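Local atomic coordinates of putative HTH-type transcriptional regulator PH0061 (Pyrococcus horikoshii, PDB entry 2DBB), a protein that probably binds specific DNA sequences through a helix-turn-helix domain and acts as a transcriptional regulator of the AsnC family. Residues 68-73 / 139-144; 74-79 / 104-109; 90-95 / 125-130. All blocks are in the same frame, centred on the assembly; numbering follows the deposited sequence.

Interaction 1: residues 68-73 / 139-144; sequences MYAIVL and VILISE
I71 and I140 sit opposite each other as a hydrogen-bonded pair of antiparallel strands: I71 N donates to I140 O, and I140 N to I71 O at 2.7 Å. Farther along, I142 N bonds to Y69 O at 2.8 Å. A water then bridges the strands, accepting from Y69 N and donating to I142 O.

I142 is the residue most covered by the opposite strand. Its CG1 stands beside its own backbone N (chi1 -56°) and lies 3.6 Å from Y69 CB, while the bend at chi2 (-58°) turns CD1 toward I71 CG1, 3.9 Å away. The Y69 ring itself leads off from I142 and makes a cation-pi contact with R110. L73 and I140 extend the same face, L73 CD1 passing I140 CG1 at 4.1 Å.

The other face carries M68, A70, V72, V139 and L141. M68 bends at chi3 (-78°), which brings its terminal CE to L141 CB at 3.7 Å; the side chains cross obliquely. I140 O comes within 3.2 Å of A70 CA in a CA-H...O contact. Beyond it, the methyls V72 CG2 and V139 CG2 just meet at 4.4 Å.

Helix 117-129 covers the face of A70 and V72, with F127 against V72 and I124 against V139 and L141. The second subunit packs on the face of Y69, I71 and L73, its I108 against I71 and its Y105 against L73; one of its strands also pairs with L141, I142 and E144, so the sheet runs on across the interface. Joining the first and last strands of a beta-alpha-beta-beta-alpha-beta chain in this way is characteristic of the ferredoxin-like fold of AsnC/Lrp regulators.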
loop_
_atom_site.group_PDB
_atom_site.type_symbol
_atom_site.label_atom_id
_atom_site.label_comp_id
_atom_site.label_asym_id
_atom_site.label_seq_id
_atom_site.Cartn_x
_atom_site.Cartn_y
_atom_site.Cartn_z
ATOM N N MET B 68 10.267 5.164 8.006
ATOM C CA MET B 68 10.707 3.849 7.569
ATOM C C MET B 68 9.546 2.897 7.845
ATOM O O MET B 68 8.756 3.123 8.765
ATOM C CB MET B 68 11.958 3.389 8.338
ATOM C CG MET B 68 11.731 3.022 9.807
ATOM S SD MET B 68 13.186 2.237 10.616
ATOM C CE MET B 68 13.059 0.616 10.001
ATOM N N TYR B 69 9.422 1.854 7.035
ATOM C CA TYR B 69 8.366 0.870 7.227
ATOM C C TYR B 69 8.858 -0.294 8.064
ATOM O O TYR B 69 10.057 -0.567 8.147
ATOM C CB TYR B 69 7.890 0.285 5.892
ATOM C CG TYR B 69 6.939 1.141 5.096
ATOM C CD1 TYR B 69 5.826 1.726 5.696
ATOM C CD2 TYR B 69 7.119 1.319 3.722
ATOM C CE1 TYR B 69 4.909 2.464 4.951
ATOM C CE2 TYR B 69 6.211 2.058 2.968
ATOM C CZ TYR B 69 5.104 2.625 3.590
ATOM O OH TYR B 69 4.186 3.338 2.847
ATOM N N ALA B 70 7.906 -0.979 8.677
ATOM C CA ALA B 70 8.175 -2.168 9.460
ATOM C C ALA B 70 6.988 -3.059 9.154
ATOM O O ALA B 70 5.855 -2.581 9.061
ATOM C CB ALA B 70 8.229 -1.850 10.948
ATOM N N ILE B 71 7.251 -4.343 8.951
ATOM C CA ILE B 71 6.184 -5.284 8.681
ATOM C C ILE B 71 6.155 -6.200 9.891
ATOM O O ILE B 71 7.194 -6.699 10.319
ATOM C CB ILE B 71 6.461 -6.140 7.422
ATOM C CG1 ILE B 71 6.530 -5.250 6.172
ATOM C CG2 ILE B 71 5.381 -7.189 7.269
ATOM C CD1 ILE B 71 5.214 -4.603 5.789
ATOM N N VAL B 72 4.969 -6.390 10.454
ATOM C CA VAL B 72 4.812 -7.268 11.603
ATOM C C VAL B 72 4.011 -8.496 11.178
ATOM O O VAL B 72 2.877 -8.399 10.699
ATOM C CB VAL B 72 4.113 -6.534 12.765
ATOM C CG1 VAL B 72 3.943 -7.474 13.960
ATOM C CG2 VAL B 72 4.941 -5.323 13.162
ATOM N N LEU B 73 4.635 -9.653 11.328
ATOM C CA LEU B 73 4.033 -10.925 10.963
ATOM C C LEU B 73 3.559 -11.584 12.254
ATOM O O LEU B 73 4.348 -11.829 13.169
ATOM C CB LEU B 73 5.083 -11.795 10.267
ATOM C CG LEU B 73 5.830 -11.084 9.126
ATOM C CD1 LEU B 73 7.049 -11.901 8.722
ATOM C CD2 LEU B 73 4.896 -10.885 7.945
ATOM N N VAL B 139 9.111 -9.101 13.513
ATOM C CA VAL B 139 9.150 -7.721 13.058
ATOM C C VAL B 139 10.232 -7.599 11.987
ATOM O O VAL B 139 11.392 -7.954 12.222
ATOM C CB VAL B 139 9.498 -6.739 14.194
ATOM C CG1 VAL B 139 9.585 -5.320 13.638
ATOM C CG2 VAL B 139 8.444 -6.817 15.300
ATOM N N ILE B 140 9.847 -7.121 10.807
ATOM C CA ILE B 140 10.805 -6.932 9.720
ATOM C C ILE B 140 10.972 -5.436 9.481
ATOM O O ILE B 140 10.013 -4.753 9.125
ATOM C CB ILE B 140 10.319 -7.552 8.387
ATOM C CG1 ILE B 140 9.901 -9.012 8.590
ATOM C CG2 ILE B 140 11.426 -7.443 7.341
ATOM C CD1 ILE B 140 11.017 -9.908 9.080
ATOM N N LEU B 141 12.178 -4.922 9.694
ATOM C CA LEU B 141 12.439 -3.508 9.456
ATOM C C LEU B 141 12.710 -3.357 7.956
ATOM O O LEU B 141 13.503 -4.110 7.390
ATOM C CB LEU B 141 13.653 -3.048 10.268
ATOM C CG LEU B 141 13.577 -3.340 11.774
ATOM C CD1 LEU B 141 14.806 -2.781 12.473
ATOM C CD2 LEU B 141 12.307 -2.727 12.354
ATOM N N ILE B 142 12.042 -2.410 7.306
ATOM C CA ILE B 142 12.242 -2.226 5.867
ATOM C C ILE B 142 13.350 -1.226 5.568
ATOM O O ILE B 142 13.185 -0.031 5.774
ATOM C CB ILE B 142 10.943 -1.764 5.172
ATOM C CG1 ILE B 142 9.817 -2.772 5.453
ATOM C CG2 ILE B 142 11.165 -1.658 3.659
ATOM C CD1 ILE B 142 10.136 -4.205 5.003
ATOM N N SER B 143 14.478 -1.725 5.077
ATOM C CA SER B 143 15.613 -0.866 4.765
ATOM C C SER B 143 15.471 -0.218 3.396
ATOM O O SER B 143 16.035 0.848 3.147
ATOM C CB SER B 143 16.910 -1.666 4.828
ATOM O OG SER B 143 16.844 -2.799 3.983
ATOM N N GLU B 144 14.711 -0.850 2.509
ATOM C CA GLU B 144 14.519 -0.293 1.176
ATOM C C GLU B 144 13.180 -0.649 0.549
ATOM O O GLU B 144 12.749 -1.800 0.593
ATOM C CB GLU B 144 15.623 -0.777 0.229
ATOM C CG GLU B 144 17.034 -0.366 0.610
ATOM C CD GLU B 144 18.092 -1.126 -0.179
ATOM O OE1 GLU B 144 18.009 -1.149 -1.429
ATOM O OE2 GLU B 144 19.006 -1.701 0.453
HETATM O O HOH W 1 11.225 1.684 5.054
#

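Interaction 2: residues 74-79 / 104-109; sequences IKSKVP and RYNIIV
I74 faces both N106 and I107, a classic beta bulge in the antiparallel pairing. Two good backbone bonds frame it: I74 N donates to I107 O at 2.8 Å, and I107 N to I74 O. N106 N also points at I74 O, but with a bent, weak geometry.

Across the two segments, the side-chain hydrogen bonds all belong to N106. With CG set between the backbone N and the carbonyl carbon (chi1 56°), its amide turns to S76 and grips it twice. OD1 accepts from S76 N at 2.7 Å on an in-plane lone pair, and ND2 donates to S76 OG at 3.1 Å, close to the amide plane. The two bonds together fix the amide's rotation and tell its oxygen from its nitrogen.

Apolar contacts gather on the face of I74, I107 and V109. I74 CB lies 3.8 Å from I107 CB, and I74 CD1 reaches I107 CG2 and, at 4.2 Å, V109 CG2. On the other side, K75 CD passes R104 O at 3.0 Å, methylene against carbonyl, and K75 NZ bonds weakly to G103 O.

Helix 79-89 covers the face of I74 and I107, A82 touching S76, N106 and I107 while I89 meets V109. Strand 134-148 continues the sheet through backbone hydrogen bonds of K75 with E135 and N136, and Y105 packs on L73 of its own chain and of the second subunit.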
loop_
_atom_site.group_PDB
_atom_site.type_symbol
_atom_site.label_atom_id
_atom_site.label_comp_id
_atom_site.label_asym_id
_atom_site.label_seq_id
_atom_site.Cartn_x
_atom_site.Cartn_y
_atom_site.Cartn_z
ATOM N N ILE B 74 2.269 -11.871 12.326
ATOM C CA ILE B 74 1.713 -12.460 13.535
ATOM C C ILE B 74 1.058 -13.813 13.334
ATOM O O ILE B 74 0.310 -14.018 12.382
ATOM C CB ILE B 74 0.650 -11.523 14.160
ATOM C CG1 ILE B 74 1.254 -10.146 14.435
ATOM C CG2 ILE B 74 0.099 -12.141 15.437
ATOM C CD1 ILE B 74 0.208 -9.040 14.693
ATOM N N LYS B 75 1.348 -14.736 14.245
ATOM C CA LYS B 75 0.731 -16.054 14.229
ATOM C C LYS B 75 -0.079 -16.145 15.525
ATOM O O LYS B 75 0.484 -16.108 16.612
ATOM C CB LYS B 75 1.781 -17.166 14.200
ATOM C CG LYS B 75 1.169 -18.551 14.009
ATOM C CD LYS B 75 0.356 -18.589 12.720
ATOM C CE LYS B 75 -0.377 -19.911 12.518
ATOM N NZ LYS B 75 -1.175 -19.883 11.245
ATOM N N SER B 76 -1.400 -16.251 15.399
ATOM C CA SER B 76 -2.290 -16.334 16.554
ATOM C C SER B 76 -2.484 -17.742 17.111
ATOM O O SER B 76 -2.287 -18.744 16.421
ATOM C CB SER B 76 -3.662 -15.760 16.198
ATOM O OG SER B 76 -3.570 -14.386 15.872
ATOM N N LYS B 77 -2.879 -17.805 18.377
ATOM C CA LYS B 77 -3.130 -19.076 19.034
ATOM C C LYS B 77 -4.563 -19.518 18.737
ATOM O O LYS B 77 -4.836 -20.714 18.655
ATOM C CB LYS B 77 -2.935 -18.941 20.546
ATOM C CG LYS B 77 -1.549 -18.486 20.970
ATOM C CD LYS B 77 -1.486 -18.309 22.485
ATOM C CE LYS B 77 -0.146 -17.748 22.937
ATOM N NZ LYS B 77 0.989 -18.639 22.555
ATOM N N VAL B 78 -5.470 -18.551 18.581
ATOM C CA VAL B 78 -6.877 -18.840 18.293
ATOM C C VAL B 78 -7.528 -17.698 17.501
ATOM O O VAL B 78 -7.101 -16.550 17.599
ATOM C CB VAL B 78 -7.695 -19.049 19.599
ATOM C CG1 VAL B 78 -6.971 -20.001 20.533
ATOM C CG2 VAL B 78 -7.935 -17.723 20.285
ATOM N N PRO B 79 -8.583 -18.002 16.717
ATOM C CA PRO B 79 -9.296 -17.007 15.908
ATOM C C PRO B 79 -9.780 -15.812 16.721
ATOM O O PRO B 79 -9.559 -14.659 16.345
ATOM C CB PRO B 79 -10.461 -17.803 15.327
ATOM C CG PRO B 79 -9.896 -19.176 15.200
ATOM C CD PRO B 79 -9.166 -19.341 16.514
ATOM N N ARG B 104 1.884 -19.296 7.064
ATOM C CA ARG B 104 2.664 -19.296 8.298
ATOM C C ARG B 104 2.247 -18.223 9.305
ATOM O O ARG B 104 2.410 -18.408 10.509
ATOM C CB ARG B 104 4.161 -19.166 8.006
ATOM C CG ARG B 104 4.995 -19.197 9.286
ATOM C CD ARG B 104 6.501 -19.154 9.063
ATOM N NE ARG B 104 7.080 -20.490 8.959
ATOM C CZ ARG B 104 8.361 -20.766 9.186
ATOM N NH1 ARG B 104 9.199 -19.795 9.532
ATOM N NH2 ARG B 104 8.806 -22.009 9.066
ATOM N N TYR B 105 1.726 -17.103 8.815
ATOM C CA TYR B 105 1.277 -16.020 9.686
ATOM C C TYR B 105 -0.144 -15.654 9.276
ATOM O O TYR B 105 -0.424 -15.481 8.085
ATOM C CB TYR B 105 2.200 -14.810 9.533
ATOM C CG TYR B 105 3.645 -15.133 9.820
ATOM C CD1 TYR B 105 4.111 -15.229 11.129
ATOM C CD2 TYR B 105 4.546 -15.376 8.779
ATOM C CE1 TYR B 105 5.437 -15.556 11.396
ATOM C CE2 TYR B 105 5.873 -15.709 9.037
ATOM C CZ TYR B 105 6.307 -15.798 10.345
ATOM O OH TYR B 105 7.611 -16.133 10.614
ATOM N N ASN B 106 -1.047 -15.537 10.247
ATOM C CA ASN B 106 -2.427 -15.211 9.914
ATOM C C ASN B 106 -2.743 -13.719 9.963
ATOM O O ASN B 106 -3.787 -13.288 9.483
ATOM C CB ASN B 106 -3.392 -16.016 10.795
ATOM C CG ASN B 106 -3.155 -15.814 12.278
ATOM O OD1 ASN B 106 -2.083 -16.109 12.796
ATOM N ND2 ASN B 106 -4.165 -15.311 12.970
ATOM N N ILE B 107 -1.839 -12.922 10.522
ATOM C CA ILE B 107 -2.047 -11.481 10.575
ATOM C C ILE B 107 -0.781 -10.786 10.084
ATOM O O ILE B 107 0.326 -11.073 10.548
ATOM C CB ILE B 107 -2.384 -10.996 12.011
ATOM C CG1 ILE B 107 -3.639 -11.713 12.518
ATOM C CG2 ILE B 107 -2.651 -9.490 12.007
ATOM C CD1 ILE B 107 -3.951 -11.474 13.985
ATOM N N ILE B 108 -0.959 -9.890 9.121
ATOM C CA ILE B 108 0.139 -9.136 8.531
ATOM C C ILE B 108 -0.151 -7.662 8.735
ATOM O O ILE B 108 -1.188 -7.170 8.300
ATOM C CB ILE B 108 0.260 -9.393 7.012
ATOM C CG1 ILE B 108 0.397 -10.895 6.744
ATOM C CG2 ILE B 108 1.482 -8.650 6.456
ATOM C CD1 ILE B 108 1.585 -11.513 7.412
ATOM N N VAL B 109 0.782 -6.963 9.376
ATOM C CA VAL B 109 0.616 -5.551 9.675
ATOM C C VAL B 109 1.755 -4.678 9.163
ATOM O O VAL B 109 2.916 -5.048 9.251
ATOM C CB VAL B 109 0.522 -5.330 11.200
ATOM C CG1 VAL B 109 0.299 -3.842 11.506
ATOM C CG2 VAL B 109 -0.597 -6.181 11.776
#

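Interaction 3: residues 90-95 / 125-130; sequences SDIEYV and SEFLQR
F127 meets I92 and Y94 because its CG lies anti to the backbone N (chi1 174°), carrying the ring off the helix toward 90-95, while the CG of Y94 lies between its own N and carbonyl carbon (chi1 60°), turning that ring back beneath I92 CG2 and on to the helix. The phenol end makes the touch: Y94 OH stands 3.4 Å from F127 CB, and Y94 CE1 is 4.0 Å from the same carbon. F127 CB lies at the edge of the tyrosine ring, near its plane, and the hydroxyl oxygen in turn lies near the plane of the phenylalanine ring, at its edge. I92 CG2 lies 3.2 Å above one face of the Y94 ring, offset toward the rim.

The segment 90-95 leads from helix 79-89 into strand 95-102 of the ferredoxin-like domain through a type I turn, closed by V95 N bonding to I92 O; the contact joins this corner to the C-terminal end of helix 117-129, the second helix on the sheet. Packing here is by van der Waals touch, with no hydrogen bond across. I92 CD1 lies at the edge of the F127 ring, 3.9 Å from F127 CD1, and also against R130 CD at 3.4 Å. V95 CG2 reaches F127 CE1 at 3.7 Å, the two side chains crossing at about a right angle.

An alanine in place of Y94 removes ring and hydroxyl together, and would probably uncover F127 CB and deprive I92 CG2 of the ring it rests on. L111 of strand 107-114 touches Y94, V95 and F127 from the sheet. K147 of the second subunit donates hydrogen bonds to S90 O and V95 O, at the two ends of segment 90-95.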
loop_
_atom_site.group_PDB
_atom_site.type_symbol
_atom_site.label_atom_id
_atom_site.label_comp_id
_atom_site.label_asym_id
_atom_site.label_seq_id
_atom_site.Cartn_x
_atom_site.Cartn_y
_atom_site.Cartn_z
ATOM N N SER B 90 -6.267 -1.798 14.616
ATOM C CA SER B 90 -6.788 -1.110 13.441
ATOM C C SER B 90 -7.016 0.388 13.601
ATOM O O SER B 90 -7.033 1.116 12.612
ATOM C CB SER B 90 -8.079 -1.775 12.973
ATOM O OG SER B 90 -7.807 -3.058 12.438
ATOM N N ASP B 91 -7.186 0.853 14.836
ATOM C CA ASP B 91 -7.409 2.272 15.074
ATOM C C ASP B 91 -6.127 3.052 15.325
ATOM O O ASP B 91 -6.159 4.278 15.385
ATOM C CB ASP B 91 -8.356 2.486 16.256
ATOM C CG ASP B 91 -9.716 1.873 16.027
ATOM O OD1 ASP B 91 -10.169 1.845 14.859
ATOM O OD2 ASP B 91 -10.338 1.428 17.018
ATOM N N ILE B 92 -5.007 2.352 15.484
ATOM C CA ILE B 92 -3.736 3.034 15.710
ATOM C C ILE B 92 -3.351 3.759 14.427
ATOM O O ILE B 92 -3.347 3.168 13.348
ATOM C CB ILE B 92 -2.635 2.049 16.095
ATOM C CG1 ILE B 92 -3.049 1.288 17.357
ATOM C CG2 ILE B 92 -1.335 2.797 16.324
ATOM C CD1 ILE B 92 -2.075 0.205 17.769
ATOM N N GLU B 93 -3.030 5.041 14.557
ATOM C CA GLU B 93 -2.691 5.878 13.414
ATOM C C GLU B 93 -1.468 5.454 12.599
ATOM O O GLU B 93 -1.479 5.534 11.358
ATOM C CB GLU B 93 -2.525 7.334 13.867
ATOM C CG GLU B 93 -2.518 8.337 12.717
ATOM C CD GLU B 93 -1.181 8.415 11.987
ATOM O OE1 GLU B 93 -1.168 8.845 10.812
ATOM O OE2 GLU B 93 -0.146 8.064 12.590
ATOM N N TYR B 94 -0.420 5.002 13.277
ATOM C CA TYR B 94 0.785 4.604 12.563
ATOM C C TYR B 94 0.721 3.189 11.982
ATOM O O TYR B 94 1.680 2.711 11.369
ATOM C CB TYR B 94 2.011 4.788 13.461
ATOM C CG TYR B 94 1.982 3.990 14.734
ATOM C CD1 TYR B 94 2.288 2.627 14.730
ATOM C CD2 TYR B 94 1.667 4.598 15.954
ATOM C CE1 TYR B 94 2.284 1.888 15.899
ATOM C CE2 TYR B 94 1.657 3.863 17.140
ATOM C CZ TYR B 94 1.968 2.507 17.102
ATOM O OH TYR B 94 1.954 1.756 18.258
ATOM N N VAL B 95 -0.415 2.527 12.180
ATOM C CA VAL B 95 -0.645 1.195 11.628
ATOM C C VAL B 95 -1.310 1.491 10.288
ATOM O O VAL B 95 -2.458 1.925 10.257
ATOM C CB VAL B 95 -1.620 0.369 12.514
ATOM C CG1 VAL B 95 -2.071 -0.873 11.777
ATOM C CG2 VAL B 95 -0.943 -0.016 13.823
ATOM N N SER B 125 8.032 -1.281 20.389
ATOM C CA SER B 125 7.764 -1.880 21.696
ATOM C C SER B 125 6.368 -1.505 22.152
ATOM O O SER B 125 5.647 -2.334 22.693
ATOM C CB SER B 125 8.778 -1.396 22.734
ATOM O OG SER B 125 10.089 -1.763 22.354
ATOM N N GLU B 126 5.987 -0.248 21.945
ATOM C CA GLU B 126 4.657 0.186 22.344
ATOM C C GLU B 126 3.609 -0.598 21.576
ATOM O O GLU B 126 2.637 -1.077 22.152
ATOM C CB GLU B 126 4.453 1.674 22.071
ATOM C CG GLU B 126 5.261 2.596 22.952
ATOM C CD GLU B 126 4.511 3.876 23.264
ATOM O OE1 GLU B 126 4.021 4.529 22.315
ATOM O OE2 GLU B 126 4.410 4.227 24.461
ATOM N N PHE B 127 3.808 -0.724 20.267
ATOM C CA PHE B 127 2.865 -1.455 19.439
ATOM C C PHE B 127 2.745 -2.908 19.874
ATOM O O PHE B 127 1.644 -3.437 20.009
ATOM C CB PHE B 127 3.283 -1.413 17.963
ATOM C CG PHE B 127 2.422 -2.267 17.081
ATOM C CD1 PHE B 127 1.124 -1.876 16.767
ATOM C CD2 PHE B 127 2.882 -3.496 16.622
ATOM C CE1 PHE B 127 0.296 -2.695 16.015
ATOM C CE2 PHE B 127 2.060 -4.326 15.867
ATOM C CZ PHE B 127 0.765 -3.926 15.564
ATOM N N LEU B 128 3.885 -3.551 20.094
ATOM C CA LEU B 128 3.898 -4.956 20.482
ATOM C C LEU B 128 3.174 -5.236 21.802
ATOM O O LEU B 128 2.615 -6.317 21.984
ATOM C CB LEU B 128 5.345 -5.467 20.537
ATOM C CG LEU B 128 6.057 -5.427 19.173
ATOM C CD1 LEU B 128 7.508 -5.816 19.324
ATOM C CD2 LEU B 128 5.346 -6.350 18.188
ATOM N N GLN B 129 3.181 -4.271 22.718
ATOM C CA GLN B 129 2.497 -4.462 23.997
ATOM C C GLN B 129 1.016 -4.709 23.747
ATOM O O GLN B 129 0.350 -5.387 24.526
ATOM C CB GLN B 129 2.668 -3.235 24.902
ATOM C CG GLN B 129 4.089 -3.031 25.399
ATOM C CD GLN B 129 4.212 -1.879 26.379
ATOM O OE1 GLN B 129 3.940 -0.723 26.043
ATOM N NE2 GLN B 129 4.621 -2.192 27.602
ATOM N N ARG B 130 0.516 -4.165 22.641
ATOM C CA ARG B 130 -0.884 -4.307 22.266
ATOM C C ARG B 130 -1.190 -5.661 21.648
ATOM O O ARG B 130 -2.343 -5.983 21.381
ATOM C CB ARG B 130 -1.262 -3.191 21.296
ATOM C CG ARG B 130 -1.281 -1.822 21.949
ATOM C CD ARG B 130 -1.128 -0.715 20.932
ATOM N NE ARG B 130 -1.368 0.598 21.523
ATOM C CZ ARG B 130 -2.564 1.034 21.904
ATOM N NH1 ARG B 130 -3.631 0.261 21.754
ATOM N NH2 ARG B 130 -2.692 2.243 22.435
#

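Overall arrangement
Strand 67-76 runs through interactions 1 and 2, pairing with 134-148 on one side and 107-114 on the other; their centres lie about 17 Å apart. They meet where V72 N approaches V109 O at 2.7 Å, a probable hydrogen bond. Interaction 3, centred about 14 Å from interaction 1 and about 15 Å from interaction 2, lies over the same sheet: the F127 ring touches V72 CG2 through CE2 and V109 CG1 through CZ, each at 4.1 Å. All three reach the second subunit. They belong to the ferredoxin-like domain, whereas the predicted helix-turn-helix motif at residues 26-45 lies in the separate N-terminal helices.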